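Local coordinates for AAC3-I (Uncultured bacterium, PDB 5HMN), which probably transfers an acetyl group from acetyl-coenzyme A to an amino group of aminoglycoside antibiotics, at residues E73-I86 against L108-V122. Residues are numbered along the deposited sequence; the frame is centred on the assembly and turned at random.
Sequences ELKKFEQERSEIYI and LKELGAARGAYVIFV
I84 and I86 pack beneath helix 108-115 while their backbones pair with strand 119-122, a worked example of a helix running back, nearly antiparallel, over two parallel strands. The tight part lies here. I84 carries CG1 anti to its carbonyl carbon (chi1 -59°), which sends CD1 to the bare backbone of G112, 3.6 Å from its CA, with A117 CB alongside. L108 CD2 fits against I86 CG1 at 3.6 Å, and I120 CG2 meets that same CG1. Three backbone bonds join the strands: I84 N to V119 O, F121 N to I84 O at 2.9 Å, and I86 N to F121 O; Y118 N to S82 O adds a fourth just before them. On the other face of the sheet the Y85 and F121 rings are offset, planes 20° apart and centroids 5.0 Å apart; Y85 CD1 touches F121 CE1, and Y85 CA lies over one face of the F121 ring.

The buried E73 carboxylate accepts from S82 OG through OE2, while OE1 forms a salt bridge with NH1 of partly exposed R115. OE1 lies in the guanidinium plane, the carboxylate turned 69° from it; the modelled separation is unusually short and its exact value doubtful. NH1 also bonds D52 O.

The solvent side is looser: exposed Y118 gives its OH to E83 OE2 (2.9 Å) from above the carboxylate plane, partly exposed R81 rests CD obliquely against CE2 of that ring, and G116, with positive phi, closes the helix in a Schellman motif.

Strand 82-91, helix 100-115 and strand 119-124 form the right-handed beta-alpha-beta crossover of the GNAT fold, whose parts meet here.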
ATOM      1  N   GLU C  73       4.352  -2.630   5.718  1.00 27.88           N
ATOM      2  CA  GLU C  73       4.366  -1.515   6.655  1.00 28.41           C
ATOM      3  C   GLU C  73       4.697  -0.216   5.931  1.00 43.04           C
ATOM      4  O   GLU C  73       5.735  -0.103   5.277  1.00 36.60           O
ATOM      5  CB  GLU C  73       5.369  -1.753   7.780  1.00 35.92           C
ATOM      6  CG  GLU C  73       5.412  -0.611   8.787  1.00 44.10           C
ATOM      7  CD  GLU C  73       6.525  -0.766   9.808  1.00 55.78           C
ATOM      8  OE1 GLU C  73       7.318  -1.724   9.692  1.00 57.94           O
ATOM      9  OE2 GLU C  73       6.603   0.074  10.727  1.00 65.17           O
ATOM     10  N   LEU C  74       3.810   0.764   6.053  1.00 31.66           N
ATOM     11  CA  LEU C  74       4.001   2.045   5.382  1.00 27.29           C
ATOM     12  C   LEU C  74       4.408   3.123   6.376  1.00 35.18           C
ATOM     13  O   LEU C  74       3.568   3.659   7.101  1.00 36.59           O
ATOM     14  CB  LEU C  74       2.719   2.458   4.648  1.00 31.95           C
ATOM     15  CG  LEU C  74       2.523   2.024   3.191  1.00 49.94           C
ATOM     16  CD1 LEU C  74       2.811   0.555   2.980  1.00 39.48           C
ATOM     17  CD2 LEU C  74       1.112   2.362   2.726  1.00 49.04           C
ATOM     18  N   LYS C  75       5.699   3.436   6.417  1.00 36.57           N
ATOM     19  CA  LYS C  75       6.180   4.507   7.277  1.00 47.31           C
ATOM     20  C   LYS C  75       5.802   5.860   6.672  1.00 41.51           C
ATOM     21  O   LYS C  75       6.172   6.176   5.540  1.00 38.24           O
ATOM     22  CB  LYS C  75       7.692   4.393   7.491  1.00 58.88           C
ATOM     23  CG  LYS C  75       8.109   4.441   8.959  1.00 79.38           C
ATOM     24  CD  LYS C  75       8.979   3.251   9.339  1.00 81.09           C
ATOM     25  CE  LYS C  75       9.180   3.167  10.847  1.00 90.43           C
ATOM     26  NZ  LYS C  75       9.939   1.947  11.251  1.00 96.99           N
ATOM     27  N   LYS C  76       5.053   6.652   7.425  1.00 34.24           N
ATOM     28  CA  LYS C  76       4.435   7.856   6.878  1.00 32.45           C
ATOM     29  C   LYS C  76       5.380   9.059   6.832  1.00 37.42           C
ATOM     30  O   LYS C  76       6.408   9.088   7.508  1.00 47.60           O
ATOM     31  CB  LYS C  76       3.178   8.210   7.676  1.00 36.59           C
ATOM     32  CG  LYS C  76       2.142   7.087   7.751  1.00 41.53           C
ATOM     33  CD  LYS C  76       1.651   6.645   6.368  1.00 34.41           C
ATOM     34  CE  LYS C  76       1.024   7.797   5.584  1.00 39.42           C
ATOM     35  NZ  LYS C  76      -0.186   8.380   6.235  1.00 39.76           N
ATOM     36  N   PHE C  77       4.998  10.045   6.028  1.00 53.31           N
ATOM     37  CA  PHE C  77       5.827  11.210   5.727  1.00 52.35           C
ATOM     38  C   PHE C  77       5.335  12.471   6.426  1.00 48.90           C
ATOM     39  O   PHE C  77       6.116  13.380   6.713  1.00 61.39           O
ATOM     40  CB  PHE C  77       5.857  11.439   4.216  1.00 45.17           C
ATOM     41  CG  PHE C  77       4.511  11.296   3.561  1.00 47.88           C
ATOM     42  CD1 PHE C  77       4.092  10.067   3.073  1.00 58.17           C
ATOM     43  CD2 PHE C  77       3.658  12.382   3.449  1.00 55.87           C
ATOM     44  CE1 PHE C  77       2.851   9.924   2.479  1.00 46.40           C
ATOM     45  CE2 PHE C  77       2.413  12.248   2.852  1.00 47.54           C
ATOM     46  CZ  PHE C  77       2.010  11.016   2.368  1.00 57.40           C
ATOM     47  N   GLU C  78       4.031  12.527   6.689  1.00 40.61           N
ATOM     48  CA  GLU C  78       3.432  13.695   7.325  1.00 48.14           C
ATOM     49  C   GLU C  78       3.719  13.711   8.828  1.00 44.40           C
ATOM     50  O   GLU C  78       3.814  14.778   9.438  1.00 63.94           O
ATOM     51  CB  GLU C  78       1.920  13.734   7.064  1.00 48.28           C
ATOM     52  CG  GLU C  78       1.100  12.702   7.830  1.00 41.62           C
ATOM     53  CD  GLU C  78       1.198  11.302   7.248  1.00 41.22           C
ATOM     54  OE1 GLU C  78       1.775  11.146   6.150  1.00 43.99           O
ATOM     55  OE2 GLU C  78       0.690  10.355   7.890  1.00 51.68           O
ATOM     56  N   GLN C  79       3.861  12.526   9.412  1.00 43.53           N
ATOM     57  CA  GLN C  79       4.157  12.379  10.835  1.00 48.08           C
ATOM     58  C   GLN C  79       5.068  11.183  11.074  1.00 59.40           C
ATOM     59  O   GLN C  79       5.262  10.352  10.186  1.00 50.85           O
ATOM     60  CB  GLN C  79       2.872  12.205  11.650  1.00 57.16           C
ATOM     61  CG  GLN C  79       1.964  13.419  11.690  1.00 53.09           C
ATOM     62  CD  GLN C  79       0.786  13.227  12.623  1.00 64.25           C
ATOM     63  OE1 GLN C  79       0.860  12.467  13.588  1.00 72.27           O
ATOM     64  NE2 GLN C  79      -0.315  13.912  12.334  1.00 62.29           N
ATOM     65  N   GLU C  80       5.614  11.092  12.283  1.00 47.41           N
ATOM     66  CA  GLU C  80       6.395   9.928  12.676  1.00 46.73           C
ATOM     67  C   GLU C  80       5.469   8.814  13.125  1.00 52.81           C
ATOM     68  O   GLU C  80       5.280   8.593  14.320  1.00 58.22           O
ATOM     69  CB  GLU C  80       7.374  10.276  13.793  1.00 60.04           C
ATOM     70  CG  GLU C  80       8.460  11.219  13.356  1.00 82.03           C
ATOM     71  CD  GLU C  80       9.389  11.613  14.485  1.00 97.02           C
ATOM     72  OE1 GLU C  80       9.078  11.303  15.657  1.00 98.37           O
ATOM     73  OE2 GLU C  80      10.431  12.234  14.192  1.00110.22           O
ATOM     74  N   ARG C  81       4.885   8.121  12.155  1.00 54.46           N
ATOM     75  CA  ARG C  81       3.966   7.029  12.431  1.00 50.13           C
ATOM     76  C   ARG C  81       3.962   6.064  11.257  1.00 46.62           C
ATOM     77  O   ARG C  81       4.492   6.372  10.192  1.00 43.68           O
ATOM     78  CB  ARG C  81       2.556   7.558  12.690  1.00 46.21           C
ATOM     79  CG  ARG C  81       1.911   8.190  11.472  1.00 45.61           C
ATOM     80  CD  ARG C  81       0.656   8.963  11.835  1.00 50.26           C
ATOM     81  NE  ARG C  81      -0.017   9.479  10.648  1.00 50.98           N
ATOM     82  CZ  ARG C  81      -1.013  10.355  10.674  1.00 64.26           C
ATOM     83  NH1 ARG C  81      -1.453  10.823  11.832  1.00 83.35           N
ATOM     84  NH2 ARG C  81      -1.565  10.769   9.542  1.00 58.52           N
ATOM     85  N   SER C  82       3.367   4.895  11.447  1.00 42.59           N
ATOM     86  CA  SER C  82       3.308   3.920  10.370  1.00 43.90           C
ATOM     87  C   SER C  82       1.977   3.180  10.368  1.00 42.75           C
ATOM     88  O   SER C  82       1.321   3.048  11.402  1.00 45.75           O
ATOM     89  CB  SER C  82       4.470   2.927  10.482  1.00 40.92           C
ATOM     90  OG  SER C  82       4.365   2.133  11.651  1.00 51.33           O
ATOM     91  N   GLU C  83       1.578   2.714   9.192  1.00 30.86           N
ATOM     92  CA  GLU C  83       0.394   1.882   9.049  1.00 33.41           C
ATOM     93  C   GLU C  83       0.743   0.601   8.311  1.00 37.69           C
ATOM     94  O   GLU C  83       1.650   0.587   7.475  1.00 38.05           O
ATOM     95  CB  GLU C  83      -0.709   2.616   8.288  1.00 35.14           C
ATOM     96  CG  GLU C  83      -0.681   4.118   8.425  1.00 45.57           C
ATOM     97  CD  GLU C  83      -1.608   4.791   7.433  1.00 60.66           C
ATOM     98  OE1 GLU C  83      -1.991   4.140   6.438  1.00 58.22           O
ATOM     99  OE2 GLU C  83      -1.951   5.972   7.647  1.00 56.04           O
ATOM    100  N   ILE C  84       0.013  -0.465   8.612  1.00 32.19           N
ATOM    101  CA  ILE C  84       0.246  -1.748   7.959  1.00 27.20           C
ATOM    102  C   ILE C  84      -0.870  -2.025   6.958  1.00 32.87           C
ATOM    103  O   ILE C  84      -2.053  -2.027   7.302  1.00 34.27           O
ATOM    104  CB  ILE C  84       0.345  -2.898   8.975  1.00 30.23           C
ATOM    105  CG1 ILE C  84       1.489  -2.643   9.957  1.00 38.37           C
ATOM    106  CG2 ILE C  84       0.546  -4.231   8.264  1.00 30.17           C
ATOM    107  CD1 ILE C  84       1.638  -3.724  11.000  1.00 55.11           C
ATOM    108  N   TYR C  85      -0.481  -2.228   5.707  1.00 24.74           N
ATOM    109  CA  TYR C  85      -1.432  -2.531   4.651  1.00 30.35           C
ATOM    110  C   TYR C  85      -1.487  -4.034   4.380  1.00 29.37           C
ATOM    111  O   TYR C  85      -0.526  -4.619   3.890  1.00 26.91           O
ATOM    112  CB  TYR C  85      -1.059  -1.766   3.379  1.00 29.94           C
ATOM    113  CG  TYR C  85      -1.924  -2.069   2.178  1.00 36.60           C
ATOM    114  CD1 TYR C  85      -3.308  -2.100   2.280  1.00 43.57           C
ATOM    115  CD2 TYR C  85      -1.356  -2.294   0.935  1.00 45.56           C
ATOM    116  CE1 TYR C  85      -4.099  -2.366   1.179  1.00 45.80           C
ATOM    117  CE2 TYR C  85      -2.138  -2.560  -0.171  1.00 50.09           C
ATOM    118  CZ  TYR C  85      -3.510  -2.595  -0.044  1.00 60.54           C
ATOM    119  OH  TYR C  85      -4.299  -2.858  -1.145  1.00 53.60           O
ATOM    120  N   ILE C  86      -2.614  -4.653   4.708  1.00 29.20           N
ATOM    121  CA  ILE C  86      -2.846  -6.040   4.330  1.00 32.42           C
ATOM    122  C   ILE C  86      -3.095  -6.127   2.828  1.00 32.78           C
ATOM    123  O   ILE C  86      -4.093  -5.607   2.321  1.00 31.76           O
ATOM    124  CB  ILE C  86      -4.042  -6.646   5.084  1.00 26.95           C
ATOM    125  CG1 ILE C  86      -3.785  -6.621   6.592  1.00 31.75           C
ATOM    126  CG2 ILE C  86      -4.300  -8.065   4.610  1.00 31.15           C
ATOM    127  CD1 ILE C  86      -4.898  -7.254   7.421  1.00 34.18           C
ATOM    128  N   LEU C 108      -0.975 -10.029  13.492  1.00 29.75           N
ATOM    129  CA  LEU C 108      -0.492  -8.835  12.806  1.00 33.03           C
ATOM    130  C   LEU C 108      -0.613  -7.610  13.711  1.00 32.72           C
ATOM    131  O   LEU C 108       0.208  -6.696  13.643  1.00 42.86           O
ATOM    132  CB  LEU C 108      -1.263  -8.616  11.504  1.00 30.39           C
ATOM    133  CG  LEU C 108      -0.708  -7.539  10.570  1.00 27.65           C
ATOM    134  CD1 LEU C 108       0.712  -7.887  10.147  1.00 24.61           C
ATOM    135  CD2 LEU C 108      -1.603  -7.365   9.356  1.00 33.17           C
ATOM    136  N   LYS C 109      -1.636  -7.604  14.562  1.00 32.56           N
ATOM    137  CA  LYS C 109      -1.834  -6.526  15.529  1.00 38.71           C
ATOM    138  C   LYS C 109      -0.688  -6.446  16.530  1.00 42.59           C
ATOM    139  O   LYS C 109      -0.116  -5.378  16.747  1.00 36.68           O
ATOM    140  CB  LYS C 109      -3.153  -6.711  16.282  1.00 42.91           C
ATOM    141  CG  LYS C 109      -4.400  -6.439  15.458  1.00 41.14           C
ATOM    142  CD  LYS C 109      -5.647  -6.568  16.317  1.00 52.25           C
ATOM    143  CE  LYS C 109      -6.903  -6.238  15.530  1.00 55.81           C
ATOM    144  NZ  LYS C 109      -8.126  -6.303  16.377  1.00 66.41           N
ATOM    145  N   GLU C 110      -0.356  -7.576  17.152  1.00 44.77           N
ATOM    146  CA  GLU C 110       0.716  -7.591  18.146  1.00 58.34           C
ATOM    147  C   GLU C 110       2.074  -7.357  17.487  1.00 41.52           C
ATOM    148  O   GLU C 110       3.007  -6.875  18.123  1.00 45.74           O
ATOM    149  CB  GLU C 110       0.713  -8.904  18.934  1.00 45.59           C
ATOM    150  CG  GLU C 110       0.964 -10.142  18.105  1.00 62.82           C
ATOM    151  CD  GLU C 110       0.914 -11.416  18.930  1.00 79.74           C
ATOM    152  OE1 GLU C 110      -0.134 -11.684  19.556  1.00 79.71           O
ATOM    153  OE2 GLU C 110       1.926 -12.148  18.954  1.00 85.67           O
ATOM    154  N   LEU C 111       2.176  -7.684  16.202  1.00 44.98           N
ATOM    155  CA  LEU C 111       3.376  -7.359  15.438  1.00 42.42           C
ATOM    156  C   LEU C 111       3.420  -5.866  15.134  1.00 47.36           C
ATOM    157  O   LEU C 111       4.488  -5.252  15.131  1.00 46.45           O
ATOM    158  CB  LEU C 111       3.431  -8.162  14.140  1.00 49.62           C
ATOM    159  CG  LEU C 111       3.928  -9.604  14.230  1.00 50.31           C
ATOM    160  CD1 LEU C 111       3.895 -10.251  12.858  1.00 53.10           C
ATOM    161  CD2 LEU C 111       5.330  -9.650  14.810  1.00 53.32           C
ATOM    162  N   GLY C 112       2.251  -5.288  14.886  1.00 39.09           N
ATOM    163  CA  GLY C 112       2.151  -3.873  14.578  1.00 51.52           C
ATOM    164  C   GLY C 112       2.451  -2.995  15.777  1.00 47.77           C
ATOM    165  O   GLY C 112       3.160  -1.993  15.661  1.00 45.63           O
ATOM    166  N   ALA C 113       1.906  -3.374  16.929  1.00 42.48           N
ATOM    167  CA  ALA C 113       2.130  -2.635  18.169  1.00 55.59           C
ATOM    168  C   ALA C 113       3.606  -2.636  18.554  1.00 58.98           C
ATOM    169  O   ALA C 113       4.111  -1.662  19.109  1.00 59.42           O
ATOM    170  CB  ALA C 113       1.288  -3.220  19.294  1.00 45.14           C
ATOM    171  N   ALA C 114       4.289  -3.738  18.255  1.00 54.01           N
ATOM    172  CA  ALA C 114       5.718  -3.848  18.514  1.00 62.19           C
ATOM    173  C   ALA C 114       6.514  -2.983  17.540  1.00 69.74           C
ATOM    174  O   ALA C 114       7.623  -2.548  17.852  1.00 64.51           O
ATOM    175  CB  ALA C 114       6.164  -5.297  18.421  1.00 53.23           C
ATOM    176  N   ARG C 115       5.941  -2.736  16.365  1.00 62.77           N
ATOM    177  CA  ARG C 115       6.579  -1.894  15.353  1.00 49.32           C
ATOM    178  C   ARG C 115       6.209  -0.428  15.533  1.00 59.54           C
ATOM    179  O   ARG C 115       6.834   0.455  14.945  1.00 66.13           O
ATOM    180  CB  ARG C 115       6.196  -2.352  13.943  1.00 42.99           C
ATOM    181  CG  ARG C 115       6.869  -3.643  13.502  1.00 60.35           C
ATOM    182  CD  ARG C 115       6.508  -3.993  12.065  1.00 48.38           C
ATOM    183  NE  ARG C 115       7.213  -5.186  11.603  1.00 57.19           N
ATOM    184  CZ  ARG C 115       7.940  -5.236  10.493  1.00 49.47           C
ATOM    185  NH1 ARG C 115       8.051  -4.161   9.727  1.00 50.78           N
ATOM    186  NH2 ARG C 115       8.553  -6.358  10.145  1.00 50.87           N
ATOM    187  N   GLY C 116       5.191  -0.173  16.347  1.00 60.64           N
ATOM    188  CA  GLY C 116       4.763   1.187  16.620  1.00 52.46           C
ATOM    189  C   GLY C 116       3.685   1.679  15.668  1.00 50.82           C
ATOM    190  O   GLY C 116       3.304   2.848  15.707  1.00 50.74           O
ATOM    191  N   ALA C 117       3.201   0.787  14.810  1.00 40.00           N
ATOM    192  CA  ALA C 117       2.121   1.121  13.886  1.00 39.51           C
ATOM    193  C   ALA C 117       0.852   1.440  14.665  1.00 41.47           C
ATOM    194  O   ALA C 117       0.570   0.805  15.679  1.00 50.96           O
ATOM    195  CB  ALA C 117       1.878  -0.018  12.916  1.00 48.30           C
ATOM    196  N   TYR C 118       0.090   2.423  14.194  1.00 42.03           N
ATOM    197  CA  TYR C 118      -1.091   2.869  14.925  1.00 47.86           C
ATOM    198  C   TYR C 118      -2.376   2.319  14.314  1.00 44.63           C
ATOM    199  O   TYR C 118      -3.442   2.410  14.920  1.00 51.97           O
ATOM    200  CB  TYR C 118      -1.146   4.402  14.985  1.00 56.61           C
ATOM    201  CG  TYR C 118      -1.605   5.070  13.705  1.00 50.07           C
ATOM    202  CD1 TYR C 118      -2.920   5.491  13.550  1.00 58.15           C
ATOM    203  CD2 TYR C 118      -0.721   5.286  12.657  1.00 45.05           C
ATOM    204  CE1 TYR C 118      -3.344   6.104  12.381  1.00 52.01           C
ATOM    205  CE2 TYR C 118      -1.135   5.895  11.486  1.00 48.80           C
ATOM    206  CZ  TYR C 118      -2.446   6.299  11.354  1.00 47.09           C
ATOM    207  OH  TYR C 118      -2.857   6.900  10.191  1.00 47.10           O
ATOM    208  N   VAL C 119      -2.275   1.738  13.120  1.00 36.60           N
ATOM    209  CA  VAL C 119      -3.462   1.215  12.451  1.00 30.23           C
ATOM    210  C   VAL C 119      -3.112   0.181  11.377  1.00 38.93           C
ATOM    211  O   VAL C 119      -2.032   0.202  10.783  1.00 30.79           O
ATOM    212  CB  VAL C 119      -4.300   2.366  11.820  1.00 37.41           C
ATOM    213  CG1 VAL C 119      -3.600   2.938  10.601  1.00 35.59           C
ATOM    214  CG2 VAL C 119      -5.710   1.901  11.468  1.00 37.70           C
ATOM    215  N   ILE C 120      -4.032  -0.749  11.164  1.00 33.72           N
ATOM    216  CA  ILE C 120      -3.932  -1.697  10.069  1.00 28.51           C
ATOM    217  C   ILE C 120      -5.108  -1.463   9.132  1.00 34.92           C
ATOM    218  O   ILE C 120      -6.244  -1.331   9.585  1.00 35.54           O
ATOM    219  CB  ILE C 120      -3.937  -3.151  10.580  1.00 35.92           C
ATOM    220  CG1 ILE C 120      -2.724  -3.401  11.479  1.00 28.10           C
ATOM    221  CG2 ILE C 120      -3.960  -4.130   9.413  1.00 36.95           C
ATOM    222  CD1 ILE C 120      -2.740  -4.766  12.162  1.00 40.48           C
ATOM    223  N   PHE C 121      -4.850  -1.386   7.832  1.00 32.74           N
ATOM    224  CA  PHE C 121      -5.954  -1.219   6.896  1.00 31.43           C
ATOM    225  C   PHE C 121      -5.879  -2.222   5.749  1.00 34.73           C
ATOM    226  O   PHE C 121      -4.817  -2.771   5.434  1.00 33.08           O
ATOM    227  CB  PHE C 121      -6.018   0.223   6.372  1.00 37.65           C
ATOM    228  CG  PHE C 121      -4.887   0.602   5.455  1.00 39.61           C
ATOM    229  CD1 PHE C 121      -5.071   0.622   4.083  1.00 51.04           C
ATOM    230  CD2 PHE C 121      -3.649   0.953   5.964  1.00 50.43           C
ATOM    231  CE1 PHE C 121      -4.038   0.978   3.232  1.00 52.45           C
ATOM    232  CE2 PHE C 121      -2.609   1.305   5.120  1.00 54.89           C
ATOM    233  CZ  PHE C 121      -2.806   1.319   3.749  1.00 37.70           C
ATOM    234  N   VAL C 122      -7.033  -2.488   5.154  1.00 33.31           N
ATOM    235  CA  VAL C 122      -7.136  -3.485   4.102  1.00 36.42           C
ATOM    236  C   VAL C 122      -8.318  -3.154   3.198  1.00 42.56           C
ATOM    237  O   VAL C 122      -9.384  -2.754   3.671  1.00 43.89           O
ATOM    238  CB  VAL C 122      -7.287  -4.916   4.684  1.00 39.15           C
ATOM    239  CG1 VAL C 122      -8.466  -4.990   5.645  1.00 44.77           C
ATOM    240  CG2 VAL C 122      -7.434  -5.946   3.573  1.00 45.77           C
TER